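PDB 4FSP: probable porin from Pseudomonas aeruginosa, which probably forms a beta-barrel channel in the bacterial outer membrane, a porin of the OprD family that would let small solutes across. Local coordinates for residues S265-L270 with Y302-G307; S240-L245 with T271-N276; N185-G190 with D311-G316; D195-A200 with G217-V222. All blocks are in the same frame, centred on the assembly; numbering follows the deposited sequence.

Contact 1 of 4, residues S265-L270 with Y302-G307; sequences SFSGSL and YLVNFG
S267 and V304 meet through a side-chain hydroxyl and a backbone amide. V304 N donates to S267 OG at 2.7 Å, with an N-H...O angle of 160°, which ties a chain lacking regular structure to a barrel strand without any backbone pairing. The hydroxyl can do this because S267 holds OG anti to its own N (chi1 -174°), pointing off the strand toward the loop. OG is also hydrogen-bonded to Q285 on the neighbouring strand, and the same Q285 oxygen receives the amide of N305, so one glutamine positions both the serine and the loop.

Around this polar link the aliphatic groups lie along the same face of the strand. The two methyls of V304 spread along it: CG1 sits 3.2 Å from S267 OG, while V304 CG2 lies 3.5 Å from G268 O and reaches S269 CB at 4.1 Å. L303 comes in beside the valine, nearer the start of the strand segment, its CD2 branch being 3.7 Å from S265 OG and 4.0 Å from S267 CB. S265, S267 and S269 therefore turn one face of the strand to the loop, whereas F266 leaves on the other. This inward row of small polar side chains, met by a long loop folded against it, is consistent with the loop-lined interior of an OprD-family porin barrel.

Contact 2 of 4, residues S240-L245 with T271-N276; sequences SLESDL and TYRLRN
E242 and R273 bring their charged ends together beside a closely hydrogen-bonded backbone ladder. R273 approaches side-on: NH2 gives E242 OE1 a nearly straight bond of 2.9 Å (175°), in the guanidinium plane and on the syn side of the carboxylate oxygen, while NE reaches OE2 at 2.9 Å from above the carboxylate plane. The two planes stand 41° apart, so this two-point salt bridge is twisted rather than flat. A bend at chi3 (-52°) folds the arginine back toward the glutamate.

Beneath it the strands are tightly held. S240 pairs with R273 and E242 with T271 as hydrogen-bonded pairs, the shortest link being T271 N to E242 O at 2.8 Å; L241 and Y272 form the non-hydrogen-bonded pair between them.

The rest is looser. S240 OG comes no nearer than 3.9 Å to R273 O, Y272 offers its ring edge to S240 O, and R273 is exposed despite its ion pair. A water lies 2.8 Å from T271 OG1 and bonds weakly to E242 O. Beyond R273 a short turn leads into strand 278-288; three successive antiparallel strands joined this way form a meander, as in a porin barrel wall, where short turns lie at what is probably the periplasmic end.

Contact 3 of 4, residues N185-G190 with D311-G316; sequences NRRFAG and DFAEAG
The guanidinium of R187 carries A313 O over the centre of one face, 3.3 Å above the plane, and has two carboxylates, those of D311 and E314, at its edges. A carbonyl over the face is no hydrogen-bond partner, but its partial negative charge would be expected to favour the cation. At the far end D311 faces the group nearly coplanar, the planes 18° apart, and is gripped end-on: R187 NH2 to D311 OD1 is 2.6 Å and almost straight (177°), and NH1 reaches OD2 at 2.8 Å, both oxygens being used on their syn sides. The arginine chain arrives extended from CG to NE, which carries the charged end across to the other loop, and its CB rests over the ring of F188.

E314 crosses that chain at about a right angle. R187, D311 and E314 thus make a salt-bridge network between two loops, one leading to strand 193-205 and the other to strand 318-327, so that parts of the chain about 120 residues apart are pinned together at the loop-bearing end of the porin barrel.

E314 OE2 is held from two sides. R187 NE reaches E314 OE2 at 2.7 Å and N185 ND2 reaches the same oxygen at 3.0 Å, from opposite faces of the carboxylate plane, while R187 NH2 adds a weak third bond. A bend at chi2 (-61°) swings this carboxylate back toward the arginine. D311 OD2 is also hydrogen-bonded to Y295 OH, giving the aspartate a second fixing point beyond the arginine.

Contact 4 of 4, residues D195-A200 with G217-V222; sequences DRFDLA and GELEQV
E220 crosses R196 obliquely and runs on toward D198. Its CB lies 3.5 Å from R196 O, the carbonyl that also takes E220 N at 2.9 Å, and E220 CG stays beside that carbonyl while coming within 3.4 Å of D198 OD2. With CG beside the backbone N (chi1 -65°) and the chain extended beyond it, E220 CD settles 3.4 Å from R196 CB. OE1 continues over the aliphatic start of the arginine, whereas E220 OE2 meets D198 OD2 at only 2.6 Å. Two acid oxygens this close are consistent with one of the two acids being protonated and donating to the other. The negative charge is probably offset from outside as well, because R164 on strand 158-168 forms salt bridges with both E220 OE2 and D198 OD1.

The two segments belong to the antiparallel beta hairpin of strands 193-205 and 210-219, part of the barrel wall, with D198 and E218 a hydrogen-bonded pair. On the opposite face of the sheet F197 lies against the partner backbone: E218 N is 3.6 Å above its ring, offset toward the rim, and L219 CB sits in the ring plane at the edge. G217 CA lies 3.8 Å from F197 CZ. E218, on the acidic face, touches a bound detergent molecule.

In the fold
Contacts 2 and 4 both pair neighbouring strands of the barrel wall through backbone ladders, on opposite sides of the chain's centre, yet their charges differ: a glutamate-arginine bridge at the surface in contact 2, two neighbouring acids sharing an outside arginine in the partly buried contact 4. Contacts 1 and 3 are buried and depend on side chains, since loops take the place of paired strands. Strand 262-273 serves contacts 1 and 2, which touch through S269 N and D244 O. The loop before strand 318-327 serves contacts 1 and 3: it lays aliphatic groups against small serines of the wall, and further along joins a dense ionic network with another loop.

Contact 1 of 4, residues S265-L270 with Y302-G307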
# COMPACT_ATOMS: atom_id res chain seq x y z
N SER A 265 -9.66 4.71 -14.78
CA SER A 265 -9.23 3.42 -14.34
C SER A 265 -10.40 2.67 -13.71
O SER A 265 -11.17 3.24 -12.92
CB SER A 265 -8.13 3.63 -13.28
OG SER A 265 -8.04 2.52 -12.40
N PHE A 266 -10.55 1.40 -14.07
CA PHE A 266 -11.40 0.52 -13.29
C PHE A 266 -10.55 -0.63 -12.81
O PHE A 266 -9.70 -1.13 -13.54
CB PHE A 266 -12.59 -0.06 -14.08
CG PHE A 266 -13.35 -1.15 -13.31
CD1 PHE A 266 -14.39 -0.82 -12.44
CD2 PHE A 266 -12.97 -2.48 -13.42
CE1 PHE A 266 -15.06 -1.82 -11.70
CE2 PHE A 266 -13.64 -3.48 -12.68
CZ PHE A 266 -14.68 -3.15 -11.83
N SER A 267 -10.82 -1.08 -11.59
CA SER A 267 -10.06 -2.15 -10.98
C SER A 267 -10.95 -2.74 -9.91
O SER A 267 -11.40 -2.03 -9.00
CB SER A 267 -8.80 -1.57 -10.34
OG SER A 267 -7.95 -2.60 -9.86
N GLY A 268 -11.23 -4.03 -10.01
CA GLY A 268 -12.15 -4.65 -9.08
C GLY A 268 -11.89 -6.12 -8.85
O GLY A 268 -11.26 -6.78 -9.68
N SER A 269 -12.39 -6.64 -7.73
CA SER A 269 -12.18 -8.04 -7.39
C SER A 269 -13.39 -8.66 -6.76
O SER A 269 -14.23 -7.98 -6.14
CB SER A 269 -11.02 -8.20 -6.41
OG SER A 269 -11.32 -7.59 -5.16
N LEU A 270 -13.43 -9.98 -6.88
CA LEU A 270 -14.44 -10.81 -6.29
C LEU A 270 -13.71 -11.95 -5.61
O LEU A 270 -12.97 -12.70 -6.27
CB LEU A 270 -15.34 -11.38 -7.39
CG LEU A 270 -16.66 -11.92 -6.88
CD1 LEU A 270 -17.36 -10.82 -6.12
CD2 LEU A 270 -17.49 -12.36 -8.06
N TYR A 302 -2.92 1.82 -5.85
CA TYR A 302 -4.09 1.16 -5.28
C TYR A 302 -4.92 0.45 -6.35
O TYR A 302 -6.05 0.84 -6.64
CB TYR A 302 -4.95 2.20 -4.56
CG TYR A 302 -5.99 1.61 -3.64
CD1 TYR A 302 -5.62 0.76 -2.60
CD2 TYR A 302 -7.34 1.91 -3.80
CE1 TYR A 302 -6.58 0.23 -1.72
CE2 TYR A 302 -8.31 1.39 -2.93
CZ TYR A 302 -7.92 0.55 -1.90
OH TYR A 302 -8.87 0.03 -1.04
N LEU A 303 -4.36 -0.61 -6.93
CA LEU A 303 -5.05 -1.34 -8.00
C LEU A 303 -5.16 -2.82 -7.63
O LEU A 303 -4.24 -3.36 -6.99
CB LEU A 303 -4.28 -1.18 -9.31
CG LEU A 303 -4.16 0.21 -9.94
CD1 LEU A 303 -3.13 0.20 -11.06
CD2 LEU A 303 -5.51 0.66 -10.48
N VAL A 304 -6.23 -3.51 -8.01
CA VAL A 304 -6.29 -4.93 -7.64
C VAL A 304 -5.36 -5.80 -8.48
O VAL A 304 -4.78 -6.76 -7.96
CB VAL A 304 -7.71 -5.55 -7.51
CG1 VAL A 304 -8.79 -4.49 -7.44
CG2 VAL A 304 -7.97 -6.58 -8.57
N ASN A 305 -5.20 -5.47 -9.75
CA ASN A 305 -4.29 -6.25 -10.59
C ASN A 305 -2.88 -5.70 -10.51
O ASN A 305 -2.31 -5.25 -11.51
CB ASN A 305 -4.79 -6.34 -12.04
CG ASN A 305 -5.96 -7.29 -12.16
OD1 ASN A 305 -6.35 -7.90 -11.15
ND2 ASN A 305 -6.55 -7.41 -13.37
N PHE A 306 -2.33 -5.71 -9.30
CA PHE A 306 -0.98 -5.22 -9.05
C PHE A 306 -0.23 -6.40 -8.48
O PHE A 306 -0.61 -6.92 -7.43
CB PHE A 306 -0.99 -4.07 -8.04
CG PHE A 306 0.35 -3.77 -7.44
CD1 PHE A 306 1.42 -3.39 -8.24
CD2 PHE A 306 0.54 -3.84 -6.07
CE1 PHE A 306 2.66 -3.12 -7.69
CE2 PHE A 306 1.77 -3.57 -5.51
CZ PHE A 306 2.84 -3.20 -6.32
N GLY A 307 0.81 -6.84 -9.18
CA GLY A 307 1.54 -8.01 -8.73
C GLY A 307 2.82 -7.66 -8.00
O GLY A 307 3.01 -6.52 -7.53

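Contact 2 of 4, residues S240-L245 with T271-N276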
# COMPACT_ATOMS: atom_id res chain seq x y z
N SER A 240 -17.99 -16.80 2.70
CA SER A 240 -18.33 -15.44 2.29
C SER A 240 -17.79 -15.05 0.93
O SER A 240 -16.78 -15.58 0.45
CB SER A 240 -17.88 -14.41 3.33
OG SER A 240 -16.49 -14.46 3.53
N LEU A 241 -18.50 -14.11 0.31
CA LEU A 241 -18.14 -13.55 -0.98
C LEU A 241 -17.88 -12.07 -0.75
O LEU A 241 -18.71 -11.36 -0.18
CB LEU A 241 -19.31 -13.74 -1.96
CG LEU A 241 -19.10 -13.26 -3.39
CD1 LEU A 241 -17.77 -13.79 -3.88
CD2 LEU A 241 -20.23 -13.75 -4.27
N GLU A 242 -16.70 -11.61 -1.17
CA GLU A 242 -16.31 -10.23 -0.98
C GLU A 242 -16.11 -9.57 -2.33
O GLU A 242 -15.69 -10.22 -3.30
CB GLU A 242 -15.00 -10.15 -0.19
CG GLU A 242 -14.93 -11.14 0.97
CD GLU A 242 -13.56 -11.16 1.65
OE1 GLU A 242 -12.56 -10.80 1.00
OE2 GLU A 242 -13.49 -11.54 2.83
N SER A 243 -16.40 -8.28 -2.40
CA SER A 243 -16.26 -7.54 -3.65
C SER A 243 -15.57 -6.25 -3.33
O SER A 243 -15.73 -5.71 -2.24
CB SER A 243 -17.63 -7.26 -4.24
OG SER A 243 -18.51 -6.84 -3.21
N ASP A 244 -14.82 -5.73 -4.29
CA ASP A 244 -13.99 -4.56 -4.05
C ASP A 244 -14.00 -3.88 -5.40
O ASP A 244 -13.48 -4.41 -6.37
CB ASP A 244 -12.58 -5.02 -3.61
CG ASP A 244 -11.58 -3.87 -3.41
OD1 ASP A 244 -11.83 -2.73 -3.84
OD2 ASP A 244 -10.49 -4.12 -2.83
N LEU A 245 -14.63 -2.71 -5.50
CA LEU A 245 -14.76 -2.06 -6.80
C LEU A 245 -14.17 -0.66 -6.72
O LEU A 245 -14.39 0.06 -5.75
CB LEU A 245 -16.24 -2.00 -7.23
CG LEU A 245 -16.99 -3.34 -7.28
CD1 LEU A 245 -18.49 -3.11 -7.46
CD2 LEU A 245 -16.45 -4.25 -8.39
N THR A 271 -13.88 -12.10 -4.30
CA THR A 271 -13.19 -13.17 -3.58
C THR A 271 -14.13 -14.12 -2.86
O THR A 271 -14.95 -13.70 -2.03
CB THR A 271 -12.20 -12.61 -2.55
OG1 THR A 271 -11.24 -11.78 -3.22
CG2 THR A 271 -11.49 -13.76 -1.83
N TYR A 272 -14.02 -15.40 -3.18
CA TYR A 272 -14.78 -16.43 -2.48
C TYR A 272 -13.91 -17.06 -1.39
O TYR A 272 -12.97 -17.81 -1.68
CB TYR A 272 -15.23 -17.49 -3.47
CG TYR A 272 -16.15 -18.51 -2.89
CD1 TYR A 272 -17.01 -18.19 -1.85
CD2 TYR A 272 -16.17 -19.81 -3.37
CE1 TYR A 272 -17.87 -19.13 -1.31
CE2 TYR A 272 -17.02 -20.76 -2.83
CZ TYR A 272 -17.86 -20.41 -1.81
OH TYR A 272 -18.71 -21.35 -1.27
N ARG A 273 -14.22 -16.74 -0.14
CA ARG A 273 -13.40 -17.14 1.00
C ARG A 273 -14.06 -18.23 1.85
O ARG A 273 -15.11 -18.00 2.47
CB ARG A 273 -13.11 -15.91 1.87
CG ARG A 273 -12.06 -16.11 2.92
CD ARG A 273 -11.81 -14.83 3.69
NE ARG A 273 -11.54 -13.69 2.82
CZ ARG A 273 -10.33 -13.36 2.37
NH1 ARG A 273 -9.27 -14.11 2.67
NH2 ARG A 273 -10.18 -12.29 1.59
N LEU A 274 -13.45 -19.42 1.89
CA LEU A 274 -14.00 -20.56 2.61
C LEU A 274 -13.57 -20.61 4.08
O LEU A 274 -12.50 -20.13 4.44
CB LEU A 274 -13.60 -21.87 1.92
CG LEU A 274 -13.88 -21.97 0.42
CD1 LEU A 274 -13.55 -23.36 -0.11
CD2 LEU A 274 -15.33 -21.64 0.16
N ARG A 275 -14.41 -21.20 4.93
CA ARG A 275 -14.10 -21.27 6.35
C ARG A 275 -12.90 -22.18 6.65
O ARG A 275 -12.33 -22.09 7.73
CB ARG A 275 -15.32 -21.71 7.16
N ASN A 276 -12.52 -23.03 5.70
CA ASN A 276 -11.37 -23.92 5.93
C ASN A 276 -10.00 -23.34 5.55
O ASN A 276 -9.03 -24.09 5.42
CB ASN A 276 -11.58 -25.31 5.29
CG ASN A 276 -11.59 -25.28 3.76
OD1 ASN A 276 -11.00 -24.41 3.13
ND2 ASN A 276 -12.26 -26.27 3.17
O HOH W 1 -12.42 -9.24 -3.53

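Contact 3 of 4, residues N185-G190 with D311-G316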
# COMPACT_ATOMS: atom_id res chain seq x y z
N ASN A 185 7.94 2.87 -17.58
CA ASN A 185 7.69 2.63 -19.00
C ASN A 185 7.32 3.91 -19.78
O ASN A 185 6.58 3.85 -20.76
CB ASN A 185 6.60 1.56 -19.20
CG ASN A 185 6.90 0.27 -18.45
OD1 ASN A 185 8.02 0.04 -17.99
ND2 ASN A 185 5.89 -0.60 -18.34
N ARG A 186 7.83 5.05 -19.32
CA ARG A 186 7.58 6.34 -19.98
C ARG A 186 6.09 6.68 -20.20
O ARG A 186 5.75 7.34 -21.18
CB ARG A 186 8.32 6.41 -21.32
CG ARG A 186 9.70 5.76 -21.31
CD ARG A 186 10.27 5.62 -22.71
NE ARG A 186 10.96 6.83 -23.15
CZ ARG A 186 10.57 7.59 -24.17
NH1 ARG A 186 9.50 7.25 -24.86
NH2 ARG A 186 11.26 8.68 -24.49
N ARG A 187 5.21 6.22 -19.31
CA ARG A 187 3.77 6.45 -19.46
C ARG A 187 3.39 7.92 -19.59
O ARG A 187 2.39 8.26 -20.24
CB ARG A 187 3.01 5.86 -18.27
CG ARG A 187 2.90 4.35 -18.31
CD ARG A 187 2.55 3.81 -16.94
NE ARG A 187 2.49 2.35 -16.98
CZ ARG A 187 2.30 1.58 -15.91
NH1 ARG A 187 2.16 2.14 -14.71
NH2 ARG A 187 2.27 0.27 -16.05
N PHE A 188 4.19 8.77 -18.98
CA PHE A 188 3.94 10.20 -18.99
C PHE A 188 5.14 10.91 -19.62
O PHE A 188 6.09 10.24 -20.04
CB PHE A 188 3.70 10.64 -17.55
CG PHE A 188 2.70 9.78 -16.84
CD1 PHE A 188 1.38 9.73 -17.28
CD2 PHE A 188 3.09 8.99 -15.77
CE1 PHE A 188 0.45 8.92 -16.64
CE2 PHE A 188 2.16 8.17 -15.12
CZ PHE A 188 0.84 8.13 -15.56
N ALA A 189 5.09 12.23 -19.71
CA ALA A 189 6.17 12.98 -20.36
C ALA A 189 7.50 12.90 -19.59
O ALA A 189 8.57 12.78 -20.20
CB ALA A 189 5.77 14.43 -20.57
N GLY A 190 7.43 12.99 -18.27
CA GLY A 190 8.60 12.86 -17.42
C GLY A 190 8.14 12.61 -15.99
O GLY A 190 6.94 12.57 -15.75
N ASP A 311 2.09 -3.67 -12.71
CA ASP A 311 0.86 -3.05 -12.21
C ASP A 311 -0.24 -3.04 -13.27
O ASP A 311 -1.33 -2.53 -13.04
CB ASP A 311 1.14 -1.64 -11.70
CG ASP A 311 1.75 -0.74 -12.77
OD1 ASP A 311 1.90 -1.20 -13.93
OD2 ASP A 311 2.09 0.43 -12.46
N PHE A 312 0.07 -3.59 -14.44
CA PHE A 312 -0.89 -3.71 -15.52
C PHE A 312 -1.67 -2.42 -15.70
O PHE A 312 -2.90 -2.43 -15.68
CB PHE A 312 -1.82 -4.90 -15.24
CG PHE A 312 -1.08 -6.20 -15.20
CD1 PHE A 312 -0.44 -6.62 -14.03
CD2 PHE A 312 -0.98 -6.99 -16.34
CE1 PHE A 312 0.27 -7.81 -14.00
CE2 PHE A 312 -0.26 -8.19 -16.31
CZ PHE A 312 0.38 -8.59 -15.15
N ALA A 313 -0.93 -1.33 -15.86
CA ALA A 313 -1.52 0.00 -15.87
C ALA A 313 -1.00 0.87 -17.01
O ALA A 313 -0.91 2.09 -16.86
CB ALA A 313 -1.31 0.70 -14.51
N GLU A 314 -0.66 0.25 -18.13
CA GLU A 314 -0.40 0.97 -19.36
C GLU A 314 -1.69 1.57 -19.89
O GLU A 314 -2.78 1.05 -19.61
CB GLU A 314 0.18 0.04 -20.43
CG GLU A 314 1.55 -0.49 -20.09
CD GLU A 314 2.58 0.62 -19.95
OE1 GLU A 314 2.68 1.45 -20.87
OE2 GLU A 314 3.27 0.66 -18.90
N ALA A 315 -1.58 2.66 -20.64
CA ALA A 315 -2.72 3.24 -21.32
C ALA A 315 -3.46 2.14 -22.09
O ALA A 315 -2.83 1.31 -22.75
CB ALA A 315 -2.27 4.35 -22.27
N GLY A 316 -4.79 2.11 -21.99
CA GLY A 316 -5.57 1.20 -22.81
C GLY A 316 -5.65 -0.24 -22.35
O GLY A 316 -6.46 -1.02 -22.86
O HOH W 2 4.29 3.40 -21.57

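Contact 4 of 4, residues D195-A200 with G217-V222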
# COMPACT_ATOMS: atom_id res chain seq x y z
N ASP A 195 6.01 20.48 -4.72
CA ASP A 195 6.27 20.79 -3.32
C ASP A 195 5.15 20.27 -2.42
O ASP A 195 5.35 20.11 -1.22
CB ASP A 195 6.37 22.30 -3.11
CG ASP A 195 7.53 22.91 -3.84
OD1 ASP A 195 8.68 22.72 -3.38
OD2 ASP A 195 7.30 23.59 -4.85
N ARG A 196 3.98 20.05 -3.01
CA ARG A 196 2.79 19.76 -2.22
C ARG A 196 1.94 18.67 -2.84
O ARG A 196 1.69 18.66 -4.05
CB ARG A 196 1.91 21.01 -2.09
CG ARG A 196 2.59 22.22 -1.48
CD ARG A 196 2.99 21.96 -0.04
NE ARG A 196 3.33 23.19 0.67
CZ ARG A 196 4.57 23.64 0.83
NH1 ARG A 196 5.60 22.97 0.33
NH2 ARG A 196 4.77 24.77 1.49
N PHE A 197 1.48 17.76 -2.00
CA PHE A 197 0.47 16.80 -2.39
C PHE A 197 -0.71 16.97 -1.45
O PHE A 197 -0.56 16.81 -0.24
CB PHE A 197 1.01 15.37 -2.30
CG PHE A 197 0.04 14.33 -2.80
CD1 PHE A 197 -0.06 14.05 -4.16
CD2 PHE A 197 -0.79 13.64 -1.92
CE1 PHE A 197 -0.96 13.10 -4.64
CE2 PHE A 197 -1.68 12.68 -2.39
CZ PHE A 197 -1.77 12.41 -3.75
N ASP A 198 -1.88 17.30 -1.99
CA ASP A 198 -3.05 17.51 -1.17
C ASP A 198 -3.92 16.29 -1.17
O ASP A 198 -3.98 15.55 -2.16
CB ASP A 198 -3.82 18.71 -1.69
CG ASP A 198 -2.96 19.94 -1.76
OD1 ASP A 198 -2.29 20.24 -0.76
OD2 ASP A 198 -2.92 20.59 -2.82
N LEU A 199 -4.60 16.04 -0.05
CA LEU A 199 -5.54 14.93 -0.01
C LEU A 199 -6.76 15.23 0.85
O LEU A 199 -6.69 15.98 1.81
CB LEU A 199 -4.85 13.64 0.43
CG LEU A 199 -4.23 13.66 1.82
CD1 LEU A 199 -5.20 13.04 2.82
CD2 LEU A 199 -2.85 12.93 1.85
N ALA A 200 -7.87 14.61 0.50
CA ALA A 200 -9.10 14.74 1.26
C ALA A 200 -9.92 13.51 0.95
O ALA A 200 -9.91 13.01 -0.17
CB ALA A 200 -9.86 15.99 0.84
N GLY A 217 -6.84 13.29 -4.52
CA GLY A 217 -5.42 13.49 -4.32
C GLY A 217 -4.89 14.38 -5.42
O GLY A 217 -5.33 14.30 -6.57
N GLU A 218 -3.93 15.23 -5.08
CA GLU A 218 -3.38 16.15 -6.07
C GLU A 218 -1.91 16.37 -5.83
O GLU A 218 -1.53 16.91 -4.78
CB GLU A 218 -4.14 17.49 -6.01
CG GLU A 218 -3.58 18.56 -6.93
CD GLU A 218 -4.36 19.87 -6.87
OE1 GLU A 218 -5.58 19.83 -6.57
OE2 GLU A 218 -3.76 20.93 -7.12
N LEU A 219 -1.07 15.95 -6.77
CA LEU A 219 0.33 16.35 -6.75
C LEU A 219 0.38 17.66 -7.50
O LEU A 219 0.23 17.69 -8.72
CB LEU A 219 1.21 15.33 -7.48
CG LEU A 219 2.70 15.70 -7.53
CD1 LEU A 219 3.33 15.72 -6.11
CD2 LEU A 219 3.44 14.71 -8.43
N GLU A 220 0.56 18.76 -6.76
CA GLU A 220 0.35 20.09 -7.32
C GLU A 220 1.16 20.36 -8.59
O GLU A 220 2.31 19.92 -8.70
CB GLU A 220 0.59 21.18 -6.27
CG GLU A 220 -0.42 21.13 -5.13
CD GLU A 220 -0.34 22.34 -4.20
OE1 GLU A 220 0.47 23.26 -4.45
OE2 GLU A 220 -1.12 22.38 -3.22
N GLN A 221 0.53 21.04 -9.54
CA GLN A 221 1.16 21.33 -10.83
C GLN A 221 1.46 20.06 -11.65
O GLN A 221 2.17 20.14 -12.66
CB GLN A 221 2.43 22.18 -10.66
CG GLN A 221 2.27 23.41 -9.77
CD GLN A 221 1.16 24.34 -10.24
OE1 GLN A 221 0.90 24.47 -11.44
NE2 GLN A 221 0.48 24.99 -9.30
N VAL A 222 0.95 18.91 -11.22
CA VAL A 222 1.13 17.67 -11.99
C VAL A 222 -0.17 16.93 -12.35
O VAL A 222 -0.55 16.88 -13.52
CB VAL A 222 2.12 16.69 -11.33
CG1 VAL A 222 2.50 15.60 -12.34
CG2 VAL A 222 3.36 17.42 -10.85